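Local coordinates for choline binding protein PCPA (Streptococcus pneumoniae, PDB 4CP6) that is a pneumococcal vaccine antigen with a leucine-rich-repeat region, probably held at the cell surface by binding choline, at residues K25-T30 with T37-N42; L29-N34 with K69-T74; D290-E295 with G313-K318. One frame throughout, in Å; residues are numbered along the deposited sequence.

Contacts 1 and 2 belong to one structural unit near the N-terminal end of the chain. They share L29 and T30 on strand 24-32, and their centres lie about 9 Å apart. Strand 35-40 joins them: it pairs with strand 24-32 in contact 1, and its V38 reaches strand 69-76 of contact 2 through probable backbone bonds, V38 N to T72 O at 2.9 Å and V38 O to T74 N at 3.0 Å. Contact 3 is set well apart, on the other side of the chain's centre, where two loops of the leucine-rich repeat region stack; its centre is about 52 Å from that of contact 1 and 58 Å from that of contact 2.

Contact 1. Residues K25-T30 with T37-N42; sequences KYKVLT and TVQVGN
K27 and Q39 form the hydrogen-bonded pair at the middle of this antiparallel hairpin: K27 N gives to Q39 O and Q39 N to K27 O, both at 3.0 Å. At one end G41 N reaches K25 O at 2.7 Å. At the other the T37 carbonyl takes L29 N at 2.8 Å and, weakly, T30 N, because L29 and T30 both face T37 in a classic beta bulge. T37 N donates to T30 O, and the hydroxyls T30 OG1 and T37 OG1 share a 2.7 Å hydrogen bond, either one the possible donor. The Q39 side chain turns back along its own segment, NE2 donating to the loop residue G41 at its O, while L29 CD2 packs 3.5 Å from Q39 OE1. The placement of CG between backbone N and carbonyl carbon (chi1 62°) lays Q39 alongside K27. On the face of Y26 and V28, Y26 CE2 rests 3.8 Å from V40 CG2. K25 NZ hydrogen-bonds Q20 OE1, N42 OD1 takes the amides of V44 and T45, and a water donates to N42 O and weakly accepts from K27 NZ. Alternate residues thus pair across the hairpin, the bulge sharing one carbonyl, while outward-facing backbone groups of Y26, V28 and V38 bond to I19, G16/S17 and T72/T74.

Contact 2. Residues L29-N34 with K69-T74; sequences LTVEGN and KVFTVT
The F71 ring is approached by V31 and T30 from strand 24-32, which pairs with 35-40 and not with 69-76. The carbonyl oxygen of T30 lies at the ring's edge, near its plane, 4.1 Å from F71 CE1, whereas V31 CG2 comes in obliquely at 3.9 Å from that same carbon. With chi1 at 69°, CG2 is the branch that points away from the V31 backbone N, and this brings the methyl to the CE1/CZ side of the ring. Beyond the ring, in the turn that follows E32, the segments close up: V70 N donates to N34 O at 3.0 Å with an N-H...O angle of 161°, and K69 CA adds a CH...O contact to the same oxygen at 3.4 Å. The K69 side chain crosses N34 at about a right angle, its CG 3.6 Å from N34 OD1. At the far end L29 CD1 slides past T74 OG1 at 3.7 Å. The two strand segments run antiparallel in direction, yet their axes come no closer than 8.8 Å, so they are not paired along their length. Strand 35-40 pairs with both, antiparallel to 24-32 and parallel to 69-76, while strand 63-66 flanks 69-76, with I64 against F71.

Contact 3. Residues D290-E295 with G313-K318; sequences DAIKLE and GNLELK
E295 and K318 make the direct backbone link between these two loops: K318 N donates to E295 O at 3.0 Å, nearly straight at 174°. Their side chains run side by side, pointing the same way, and end in a long salt bridge, E295 OE1 to K318 NZ at 4.0 Å. Just before it, E295 CA points its hydrogen at E316 O, 3.4 Å away, and L317 CD1 packs 3.6 Å from E295 O. Further along, I292 and L315 also lie side by side, I292 CG2 meeting L315 CD1 at 3.9 Å. I292 O lies against E316 CG, at 3.3 Å; the bend at chi2 (-69°) carries that carboxylate away from the carbonyl.

One water bridges the layers at the D290 end, donating to D290 OD1 and G313 O, 2.8 Å from each; another lies near E295 OE2 and E316 OE1. E295 OE2 and E316 OE1 stay 5.0 Å apart, the carboxylate planes turned 57°, and the nearby lysines probably ease the like charges.

The second shell repeats the layering. D290 OD2 is held by K267 and E316 OE1 by K339, each in a salt bridge, while backbone bonds run from E295 to K272 and from K318 to K341. Within 313-318 a type I turn from N314 to L317 shapes the loop. With I292 beside L315, and L294 and L317 at corresponding places in the two coils, the loops stack coil on coil, as in the solenoid of BspA-type leucine-rich repeats.

Contact 1. Residues K25-T30 with T37-N42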
ATOM      1  N   LYS A  25      -0.123 -22.597 -26.110  1.00 16.01           N
ATOM      2  CA  LYS A  25       0.638 -23.643 -25.449  1.00 14.88           C
ATOM      3  C   LYS A  25       0.021 -23.931 -24.090  1.00 18.07           C
ATOM      4  O   LYS A  25      -0.405 -22.995 -23.396  1.00 17.73           O
ATOM      5  CB  LYS A  25       2.100 -23.223 -25.255  1.00 17.25           C
ATOM      6  CG  LYS A  25       2.861 -23.149 -26.567  1.00 20.43           C
ATOM      7  CD  LYS A  25       4.272 -22.605 -26.362  1.00 25.33           C
ATOM      8  CE  LYS A  25       5.108 -22.630 -27.628  1.00 30.32           C
ATOM      9  NZ  LYS A  25       4.550 -21.723 -28.672  1.00 36.52           N
ATOM     10  N   TYR A  26      -0.007 -25.204 -23.710  1.00 15.74           N
ATOM     11  CA  TYR A  26      -0.490 -25.713 -22.434  1.00 14.52           C
ATOM     12  C   TYR A  26       0.592 -26.608 -21.852  1.00 18.57           C
ATOM     13  O   TYR A  26       1.256 -27.336 -22.600  1.00 19.22           O
ATOM     14  CB  TYR A  26      -1.762 -26.544 -22.620  1.00 15.15           C
ATOM     15  CG  TYR A  26      -2.885 -25.777 -23.266  1.00 14.80           C
ATOM     16  CD1 TYR A  26      -3.002 -25.712 -24.652  1.00 15.35           C
ATOM     17  CD2 TYR A  26      -3.857 -25.147 -22.496  1.00 15.66           C
ATOM     18  CE1 TYR A  26      -4.057 -25.038 -25.256  1.00 15.36           C
ATOM     19  CE2 TYR A  26      -4.899 -24.438 -23.090  1.00 16.35           C
ATOM     20  CZ  TYR A  26      -5.014 -24.415 -24.471  1.00 16.64           C
ATOM     21  OH  TYR A  26      -6.049 -23.714 -25.049  1.00 19.26           O
ATOM     22  N   LYS A  27       0.778 -26.579 -20.528  1.00 14.57           N
ATOM     23  CA  LYS A  27       1.784 -27.425 -19.915  1.00 13.86           C
ATOM     24  C   LYS A  27       1.116 -28.378 -18.943  1.00 16.64           C
ATOM     25  O   LYS A  27       0.319 -27.943 -18.128  1.00 15.01           O
ATOM     26  CB  LYS A  27       2.861 -26.550 -19.235  1.00 14.94           C
ATOM     27  CG  LYS A  27       3.995 -27.323 -18.594  1.00 18.88           C
ATOM     28  CD  LYS A  27       5.062 -26.384 -18.087  1.00 24.22           C
ATOM     29  CE  LYS A  27       6.151 -27.140 -17.376  1.00 34.36           C
ATOM     30  NZ  LYS A  27       7.353 -26.288 -17.169  1.00 35.78           N
ATOM     31  N   VAL A  28       1.379 -29.692 -19.073  1.00 14.03           N
ATOM     32  CA  VAL A  28       0.776 -30.733 -18.258  1.00 13.97           C
ATOM     33  C   VAL A  28       1.225 -30.597 -16.816  1.00 16.19           C
ATOM     34  O   VAL A  28       2.433 -30.558 -16.528  1.00 16.86           O
ATOM     35  CB  VAL A  28       1.084 -32.147 -18.831  1.00 17.21           C
ATOM     36  CG1 VAL A  28       0.465 -33.232 -17.954  1.00 16.64           C
ATOM     37  CG2 VAL A  28       0.586 -32.269 -20.282  1.00 17.12           C
ATOM     38  N   LEU A  29       0.232 -30.519 -15.937  1.00 14.65           N
ATOM     39  CA  LEU A  29       0.443 -30.422 -14.492  1.00 15.13           C
ATOM     40  C   LEU A  29       0.332 -31.787 -13.834  1.00 18.46           C
ATOM     41  O   LEU A  29       1.143 -32.121 -12.959  1.00 18.09           O
ATOM     42  CB  LEU A  29      -0.545 -29.426 -13.867  1.00 15.23           C
ATOM     43  CG  LEU A  29      -0.495 -27.994 -14.347  1.00 17.22           C
ATOM     44  CD1 LEU A  29      -1.624 -27.218 -13.722  1.00 16.77           C
ATOM     45  CD2 LEU A  29       0.844 -27.327 -14.010  1.00 17.20           C
ATOM     46  N   THR A  30      -0.696 -32.553 -14.217  1.00 17.58           N
ATOM     47  CA  THR A  30      -0.924 -33.921 -13.726  1.00 17.38           C
ATOM     48  C   THR A  30      -1.464 -34.780 -14.875  1.00 21.10           C
ATOM     49  O   THR A  30      -2.070 -34.263 -15.832  1.00 18.69           O
ATOM     50  CB  THR A  30      -1.970 -33.978 -12.597  1.00 21.81           C
ATOM     51  OG1 THR A  30      -3.242 -33.613 -13.133  1.00 19.07           O
ATOM     52  CG2 THR A  30      -1.607 -33.107 -11.369  1.00 19.81           C
ATOM     53  N   THR A  37      -4.505 -32.672 -16.127  1.00 14.77           N
ATOM     54  CA  THR A  37      -4.744 -31.241 -15.975  1.00 14.27           C
ATOM     55  C   THR A  37      -3.619 -30.496 -16.606  1.00 14.75           C
ATOM     56  O   THR A  37      -2.478 -30.992 -16.610  1.00 15.36           O
ATOM     57  CB  THR A  37      -4.896 -30.829 -14.495  1.00 16.02           C
ATOM     58  OG1 THR A  37      -3.670 -31.057 -13.793  1.00 17.10           O
ATOM     59  CG2 THR A  37      -6.024 -31.558 -13.817  1.00 16.91           C
ATOM     60  N   VAL A  38      -3.928 -29.303 -17.142  1.00 13.06           N
ATOM     61  CA  VAL A  38      -2.923 -28.422 -17.716  1.00 12.94           C
ATOM     62  C   VAL A  38      -3.064 -26.987 -17.208  1.00 14.52           C
ATOM     63  O   VAL A  38      -4.150 -26.567 -16.799  1.00 14.35           O
ATOM     64  CB  VAL A  38      -2.974 -28.369 -19.286  1.00 15.55           C
ATOM     65  CG1 VAL A  38      -2.493 -29.665 -19.924  1.00 16.00           C
ATOM     66  CG2 VAL A  38      -4.354 -27.974 -19.818  1.00 15.04           C
ATOM     67  N   GLN A  39      -1.967 -26.232 -17.279  1.00 14.19           N
ATOM     68  CA  GLN A  39      -1.993 -24.787 -17.171  1.00 13.54           C
ATOM     69  C   GLN A  39      -2.029 -24.264 -18.610  1.00 15.41           C
ATOM     70  O   GLN A  39      -1.441 -24.877 -19.530  1.00 14.03           O
ATOM     71  CB  GLN A  39      -0.771 -24.204 -16.439  1.00 14.59           C
ATOM     72  CG  GLN A  39       0.564 -24.495 -17.137  1.00 13.46           C
ATOM     73  CD  GLN A  39       1.725 -23.973 -16.332  1.00 15.94           C
ATOM     74  OE1 GLN A  39       1.778 -24.122 -15.110  1.00 14.44           O
ATOM     75  NE2 GLN A  39       2.690 -23.382 -17.018  1.00 14.76           N
ATOM     76  N   VAL A  40      -2.735 -23.146 -18.832  1.00 12.60           N
ATOM     77  CA  VAL A  40      -2.752 -22.443 -20.107  1.00 12.41           C
ATOM     78  C   VAL A  40      -1.570 -21.483 -20.076  1.00 16.45           C
ATOM     79  O   VAL A  40      -1.455 -20.661 -19.154  1.00 14.77           O
ATOM     80  CB  VAL A  40      -4.110 -21.783 -20.476  1.00 14.04           C
ATOM     81  CG1 VAL A  40      -4.634 -20.874 -19.356  1.00 13.79           C
ATOM     82  CG2 VAL A  40      -4.023 -21.026 -21.798  1.00 14.83           C
ATOM     83  N   GLY A  41      -0.655 -21.670 -21.018  1.00 13.70           N
ATOM     84  CA  GLY A  41       0.579 -20.906 -21.140  1.00 13.96           C
ATOM     85  C   GLY A  41       1.744 -21.763 -20.683  1.00 16.32           C
ATOM     86  O   GLY A  41       1.587 -22.621 -19.805  1.00 14.49           O
ATOM     87  N   ASN A  42       2.939 -21.545 -21.286  1.00 15.41           N
ATOM     88  CA  ASN A  42       4.122 -22.319 -20.885  1.00 15.72           C
ATOM     89  C   ASN A  42       4.768 -21.796 -19.597  1.00 19.32           C
ATOM     90  O   ASN A  42       5.707 -22.418 -19.103  1.00 18.66           O
ATOM     91  CB  ASN A  42       5.161 -22.359 -22.050  1.00 17.35           C
ATOM     92  CG  ASN A  42       5.697 -20.997 -22.450  1.00 26.38           C
ATOM     93  OD1 ASN A  42       5.506 -19.981 -21.762  1.00 19.58           O
ATOM     94  ND2 ASN A  42       6.393 -20.929 -23.577  1.00 23.25           N
TER
HETATM   95  O   HOH W   1       7.767 -24.123 -19.862  1.00 30.13           O

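Contact 2. Residues L29-N34 with K69-T74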
ATOM      1  N   LEU A  29       0.232 -30.519 -15.937  1.00 14.65           N
ATOM      2  CA  LEU A  29       0.443 -30.422 -14.492  1.00 15.13           C
ATOM      3  C   LEU A  29       0.332 -31.787 -13.834  1.00 18.46           C
ATOM      4  O   LEU A  29       1.143 -32.121 -12.959  1.00 18.09           O
ATOM      5  CB  LEU A  29      -0.545 -29.426 -13.867  1.00 15.23           C
ATOM      6  CG  LEU A  29      -0.495 -27.994 -14.347  1.00 17.22           C
ATOM      7  CD1 LEU A  29      -1.624 -27.218 -13.722  1.00 16.77           C
ATOM      8  CD2 LEU A  29       0.844 -27.327 -14.010  1.00 17.20           C
ATOM      9  N   THR A  30      -0.696 -32.553 -14.217  1.00 17.58           N
ATOM     10  CA  THR A  30      -0.924 -33.921 -13.726  1.00 17.38           C
ATOM     11  C   THR A  30      -1.464 -34.780 -14.875  1.00 21.10           C
ATOM     12  O   THR A  30      -2.070 -34.263 -15.832  1.00 18.69           O
ATOM     13  CB  THR A  30      -1.970 -33.978 -12.597  1.00 21.81           C
ATOM     14  OG1 THR A  30      -3.242 -33.613 -13.133  1.00 19.07           O
ATOM     15  CG2 THR A  30      -1.607 -33.107 -11.369  1.00 19.81           C
ATOM     16  N   VAL A  31      -1.262 -36.103 -14.764  1.00 20.37           N
ATOM     17  CA  VAL A  31      -1.780 -37.068 -15.736  1.00 21.33           C
ATOM     18  C   VAL A  31      -1.825 -38.434 -15.075  1.00 26.29           C
ATOM     19  O   VAL A  31      -0.861 -38.829 -14.411  1.00 24.60           O
ATOM     20  CB  VAL A  31      -1.026 -37.080 -17.104  1.00 25.86           C
ATOM     21  CG1 VAL A  31       0.397 -37.633 -16.981  1.00 26.06           C
ATOM     22  CG2 VAL A  31      -1.821 -37.846 -18.175  1.00 25.66           C
ATOM     23  N   GLU A  32      -2.951 -39.124 -15.222  1.00 24.47           N
ATOM     24  CA  GLU A  32      -3.149 -40.471 -14.710  1.00 25.30           C
ATOM     25  C   GLU A  32      -4.104 -41.137 -15.687  1.00 27.30           C
ATOM     26  O   GLU A  32      -5.262 -40.719 -15.812  1.00 25.59           O
ATOM     27  CB  GLU A  32      -3.726 -40.476 -13.285  1.00 27.36           C
ATOM     28  CG  GLU A  32      -3.567 -41.831 -12.603  1.00 42.17           C
ATOM     29  CD  GLU A  32      -4.228 -42.026 -11.249  1.00 70.21           C
ATOM     30  OE1 GLU A  32      -4.478 -41.021 -10.542  1.00 69.98           O
ATOM     31  OE2 GLU A  32      -4.462 -43.199 -10.880  1.00 65.43           O
ATOM     32  N   GLY A  33      -3.584 -42.119 -16.410  1.00 24.56           N
ATOM     33  CA  GLY A  33      -4.367 -42.811 -17.426  1.00 23.46           C
ATOM     34  C   GLY A  33      -4.753 -41.814 -18.500  1.00 22.63           C
ATOM     35  O   GLY A  33      -3.891 -41.102 -19.025  1.00 22.87           O
ATOM     36  N   ASN A  34      -6.059 -41.705 -18.772  1.00 18.98           N
ATOM     37  CA  ASN A  34      -6.538 -40.784 -19.804  1.00 18.10           C
ATOM     38  C   ASN A  34      -7.128 -39.485 -19.279  1.00 19.99           C
ATOM     39  O   ASN A  34      -7.836 -38.785 -20.020  1.00 18.35           O
ATOM     40  CB  ASN A  34      -7.553 -41.487 -20.694  1.00 18.33           C
ATOM     41  CG  ASN A  34      -6.940 -42.591 -21.506  1.00 29.43           C
ATOM     42  OD1 ASN A  34      -5.755 -42.566 -21.830  1.00 26.79           O
ATOM     43  ND2 ASN A  34      -7.746 -43.577 -21.860  1.00 26.78           N
ATOM     44  N   LYS A  69      -6.956 -38.889 -24.432  1.00 15.85           N
ATOM     45  CA  LYS A  69      -6.717 -38.232 -23.134  1.00 16.41           C
ATOM     46  C   LYS A  69      -7.406 -36.875 -23.098  1.00 20.39           C
ATOM     47  O   LYS A  69      -7.493 -36.183 -24.107  1.00 19.54           O
ATOM     48  CB  LYS A  69      -5.222 -38.065 -22.857  1.00 19.23           C
ATOM     49  CG  LYS A  69      -4.422 -39.366 -22.935  1.00 22.90           C
ATOM     50  CD  LYS A  69      -2.961 -39.116 -22.623  1.00 30.74           C
ATOM     51  CE  LYS A  69      -2.133 -40.348 -22.898  1.00 40.80           C
ATOM     52  NZ  LYS A  69      -1.338 -40.736 -21.709  1.00 51.80           N
ATOM     53  N   VAL A  70      -7.905 -36.512 -21.927  1.00 16.27           N
ATOM     54  CA  VAL A  70      -8.600 -35.243 -21.724  1.00 15.33           C
ATOM     55  C   VAL A  70      -7.880 -34.489 -20.621  1.00 15.90           C
ATOM     56  O   VAL A  70      -7.708 -35.017 -19.518  1.00 14.93           O
ATOM     57  CB  VAL A  70     -10.076 -35.488 -21.369  1.00 18.29           C
ATOM     58  CG1 VAL A  70     -10.798 -34.185 -21.076  1.00 18.61           C
ATOM     59  CG2 VAL A  70     -10.779 -36.251 -22.493  1.00 18.03           C
ATOM     60  N   PHE A  71      -7.489 -33.257 -20.929  1.00 14.26           N
ATOM     61  CA  PHE A  71      -6.788 -32.391 -19.968  1.00 13.50           C
ATOM     62  C   PHE A  71      -7.676 -31.182 -19.648  1.00 15.53           C
ATOM     63  O   PHE A  71      -8.057 -30.438 -20.544  1.00 15.09           O
ATOM     64  CB  PHE A  71      -5.463 -31.907 -20.547  1.00 14.75           C
ATOM     65  CG  PHE A  71      -4.478 -33.032 -20.742  1.00 15.92           C
ATOM     66  CD1 PHE A  71      -3.635 -33.434 -19.704  1.00 17.92           C
ATOM     67  CD2 PHE A  71      -4.402 -33.706 -21.963  1.00 18.04           C
ATOM     68  CE1 PHE A  71      -2.725 -34.484 -19.888  1.00 19.32           C
ATOM     69  CE2 PHE A  71      -3.489 -34.743 -22.149  1.00 20.78           C
ATOM     70  CZ  PHE A  71      -2.683 -35.153 -21.099  1.00 19.13           C
ATOM     71  N   THR A  72      -8.052 -31.031 -18.372  1.00 14.56           N
ATOM     72  CA  THR A  72      -8.859 -29.896 -17.929  1.00 13.36           C
ATOM     73  C   THR A  72      -7.870 -28.745 -17.661  1.00 14.39           C
ATOM     74  O   THR A  72      -6.791 -28.989 -17.113  1.00 15.22           O
ATOM     75  CB  THR A  72      -9.625 -30.282 -16.662  1.00 17.06           C
ATOM     76  OG1 THR A  72     -10.539 -31.350 -16.991  1.00 16.34           O
ATOM     77  CG2 THR A  72     -10.448 -29.131 -16.113  1.00 17.13           C
ATOM     78  N   VAL A  73      -8.216 -27.534 -18.126  1.00 13.31           N
ATOM     79  CA  VAL A  73      -7.370 -26.338 -17.918  1.00 13.25           C
ATOM     80  C   VAL A  73      -7.705 -25.834 -16.504  1.00 14.61           C
ATOM     81  O   VAL A  73      -8.820 -25.313 -16.279  1.00 14.32           O
ATOM     82  CB  VAL A  73      -7.617 -25.245 -18.988  1.00 14.60           C
ATOM     83  CG1 VAL A  73      -6.691 -24.048 -18.766  1.00 15.53           C
ATOM     84  CG2 VAL A  73      -7.424 -25.808 -20.410  1.00 14.24           C
ATOM     85  N   THR A  74      -6.785 -26.051 -15.538  1.00 12.09           N
ATOM     86  CA  THR A  74      -7.049 -25.703 -14.135  1.00 12.55           C
ATOM     87  C   THR A  74      -6.305 -24.458 -13.669  1.00 14.90           C
ATOM     88  O   THR A  74      -6.571 -23.968 -12.561  1.00 13.62           O
ATOM     89  CB  THR A  74      -6.690 -26.901 -13.249  1.00 14.88           C
ATOM     90  OG1 THR A  74      -5.332 -27.248 -13.486  1.00 14.28           O
ATOM     91  CG2 THR A  74      -7.573 -28.143 -13.533  1.00 17.15           C
TER

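Contact 3. Residues D290-E295 with G313-K318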
ATOM      1  N   ASP A 290       2.695  12.650   2.234  1.00 10.40           N
ATOM      2  CA  ASP A 290       1.846  13.330   1.239  1.00 10.53           C
ATOM      3  C   ASP A 290       0.414  13.590   1.757  1.00 12.33           C
ATOM      4  O   ASP A 290      -0.527  13.678   0.944  1.00 12.97           O
ATOM      5  CB  ASP A 290       1.873  12.634  -0.125  1.00 12.09           C
ATOM      6  CG  ASP A 290       3.250  12.617  -0.773  1.00 15.45           C
ATOM      7  OD1 ASP A 290       4.071  13.521  -0.469  1.00 14.32           O
ATOM      8  OD2 ASP A 290       3.501  11.710  -1.604  1.00 18.02           O
ATOM      9  N   ALA A 291       0.248  13.783   3.084  1.00 11.44           N
ATOM     10  CA  ALA A 291      -1.033  14.271   3.628  1.00 12.11           C
ATOM     11  C   ALA A 291      -0.869  15.781   3.461  1.00 12.45           C
ATOM     12  O   ALA A 291      -0.262  16.473   4.312  1.00 12.78           O
ATOM     13  CB  ALA A 291      -1.190  13.894   5.090  1.00 12.98           C
ATOM     14  N   ILE A 292      -1.340  16.287   2.313  1.00 11.37           N
ATOM     15  CA  ILE A 292      -0.981  17.647   1.874  1.00 11.56           C
ATOM     16  C   ILE A 292      -1.827  18.783   2.430  1.00 14.45           C
ATOM     17  O   ILE A 292      -1.473  19.958   2.195  1.00 13.88           O
ATOM     18  CB  ILE A 292      -0.914  17.717   0.342  1.00 14.50           C
ATOM     19  CG1 ILE A 292      -2.292  17.445  -0.321  1.00 14.80           C
ATOM     20  CG2 ILE A 292       0.161  16.762  -0.198  1.00 15.27           C
ATOM     21  CD1 ILE A 292      -2.298  17.682  -1.858  1.00 18.89           C
ATOM     22  N   LYS A 293      -2.881  18.483   3.189  1.00 11.81           N
ATOM     23  CA  LYS A 293      -3.648  19.565   3.804  1.00 12.14           C
ATOM     24  C   LYS A 293      -3.469  19.623   5.330  1.00 14.42           C
ATOM     25  O   LYS A 293      -3.930  20.567   5.962  1.00 13.51           O
ATOM     26  CB  LYS A 293      -5.138  19.446   3.479  1.00 13.64           C
ATOM     27  CG  LYS A 293      -5.500  20.013   2.112  1.00 17.08           C
ATOM     28  CD  LYS A 293      -6.945  20.490   2.193  1.00 22.49           C
ATOM     29  CE  LYS A 293      -7.638  20.730   0.882  1.00 31.71           C
ATOM     30  NZ  LYS A 293      -8.980  21.356   1.122  1.00 29.08           N
ATOM     31  N   LEU A 294      -2.774  18.624   5.938  1.00 11.96           N
ATOM     32  CA  LEU A 294      -2.606  18.553   7.385  1.00 11.86           C
ATOM     33  C   LEU A 294      -1.896  19.794   7.902  1.00 13.10           C
ATOM     34  O   LEU A 294      -0.781  20.067   7.464  1.00 12.52           O
ATOM     35  CB  LEU A 294      -1.833  17.282   7.767  1.00 13.24           C
ATOM     36  CG  LEU A 294      -1.719  16.991   9.250  1.00 16.71           C
ATOM     37  CD1 LEU A 294      -3.099  16.616   9.860  1.00 17.76           C
ATOM     38  CD2 LEU A 294      -0.698  15.874   9.494  1.00 20.68           C
ATOM     39  N   GLU A 295      -2.547  20.555   8.780  1.00 11.72           N
ATOM     40  CA  GLU A 295      -1.988  21.799   9.319  1.00 12.57           C
ATOM     41  C   GLU A 295      -1.514  21.611  10.735  1.00 13.40           C
ATOM     42  O   GLU A 295      -0.556  22.252  11.175  1.00 12.88           O
ATOM     43  CB  GLU A 295      -3.055  22.906   9.303  1.00 14.61           C
ATOM     44  CG  GLU A 295      -3.426  23.349   7.897  1.00 16.00           C
ATOM     45  CD  GLU A 295      -4.542  24.371   7.806  1.00 21.17           C
ATOM     46  OE1 GLU A 295      -5.077  24.761   8.870  1.00 26.26           O
ATOM     47  OE2 GLU A 295      -4.931  24.723   6.667  1.00 20.94           O
ATOM     48  N   GLY A 313       6.528  15.408   3.144  1.00 11.56           N
ATOM     49  CA  GLY A 313       5.709  16.082   2.137  1.00 11.31           C
ATOM     50  C   GLY A 313       4.415  16.660   2.675  1.00 12.73           C
ATOM     51  O   GLY A 313       3.440  16.827   1.920  1.00 12.59           O
ATOM     52  N   ASN A 314       4.368  16.978   3.978  1.00 11.57           N
ATOM     53  CA  ASN A 314       3.188  17.608   4.571  1.00 11.17           C
ATOM     54  C   ASN A 314       3.245  19.108   4.250  1.00 12.12           C
ATOM     55  O   ASN A 314       3.755  19.917   5.037  1.00 11.86           O
ATOM     56  CB  ASN A 314       3.130  17.365   6.051  1.00 10.92           C
ATOM     57  CG  ASN A 314       3.014  15.893   6.332  1.00 11.57           C
ATOM     58  OD1 ASN A 314       1.968  15.260   6.041  1.00 14.14           O
ATOM     59  ND2 ASN A 314       4.054  15.324   6.854  1.00 10.15           N
ATOM     60  N   LEU A 315       2.698  19.445   3.064  1.00 12.19           N
ATOM     61  CA  LEU A 315       2.807  20.785   2.470  1.00 12.61           C
ATOM     62  C   LEU A 315       2.233  21.914   3.317  1.00 14.20           C
ATOM     63  O   LEU A 315       2.672  23.066   3.141  1.00 14.61           O
ATOM     64  CB  LEU A 315       2.181  20.800   1.079  1.00 13.22           C
ATOM     65  CG  LEU A 315       2.712  19.802   0.050  1.00 16.22           C
ATOM     66  CD1 LEU A 315       2.041  20.030  -1.315  1.00 16.41           C
ATOM     67  CD2 LEU A 315       4.243  19.887  -0.096  1.00 19.22           C
ATOM     68  N   GLU A 316       1.295  21.609   4.235  1.00 11.87           N
ATOM     69  CA  GLU A 316       0.668  22.635   5.055  1.00 11.77           C
ATOM     70  C   GLU A 316       0.929  22.535   6.539  1.00 12.81           C
ATOM     71  O   GLU A 316       0.371  23.309   7.320  1.00 13.17           O
ATOM     72  CB  GLU A 316      -0.852  22.661   4.807  1.00 13.03           C
ATOM     73  CG  GLU A 316      -1.237  23.062   3.398  1.00 15.41           C
ATOM     74  CD  GLU A 316      -0.986  24.498   2.977  1.00 21.56           C
ATOM     75  OE1 GLU A 316      -0.917  25.393   3.845  1.00 25.10           O
ATOM     76  OE2 GLU A 316      -0.884  24.716   1.752  1.00 23.18           O
ATOM     77  N   LEU A 317       1.766  21.557   6.979  1.00 10.94           N
ATOM     78  CA  LEU A 317       1.967  21.385   8.417  1.00 11.47           C
ATOM     79  C   LEU A 317       2.675  22.567   9.025  1.00 12.83           C
ATOM     80  O   LEU A 317       3.785  22.886   8.601  1.00 12.11           O
ATOM     81  CB  LEU A 317       2.705  20.064   8.651  1.00 11.82           C
ATOM     82  CG  LEU A 317       2.985  19.654  10.083  1.00 13.70           C
ATOM     83  CD1 LEU A 317       1.716  19.429  10.847  1.00 12.74           C
ATOM     84  CD2 LEU A 317       3.863  18.415  10.085  1.00 14.89           C
ATOM     85  N   LYS A 318       2.070  23.214  10.031  1.00 11.88           N
ATOM     86  CA  LYS A 318       2.621  24.469  10.550  1.00 12.29           C
ATOM     87  C   LYS A 318       3.578  24.345  11.708  1.00 14.23           C
ATOM     88  O   LYS A 318       4.429  25.222  11.883  1.00 13.62           O
ATOM     89  CB  LYS A 318       1.477  25.415  10.966  1.00 14.97           C
ATOM     90  CG  LYS A 318       0.466  25.700   9.850  1.00 20.28           C
ATOM     91  CD  LYS A 318      -0.718  26.543  10.375  1.00 26.36           C
ATOM     92  CE  LYS A 318      -1.689  26.899   9.268  1.00 34.91           C
ATOM     93  NZ  LYS A 318      -2.725  27.865   9.714  1.00 51.34           N
TER
HETATM   94  O   HOH W   2       3.827  16.246  -0.791  1.00 15.97           O
HETATM   95  O   HOH W   3      -2.974  26.267   5.430  1.00 44.09           O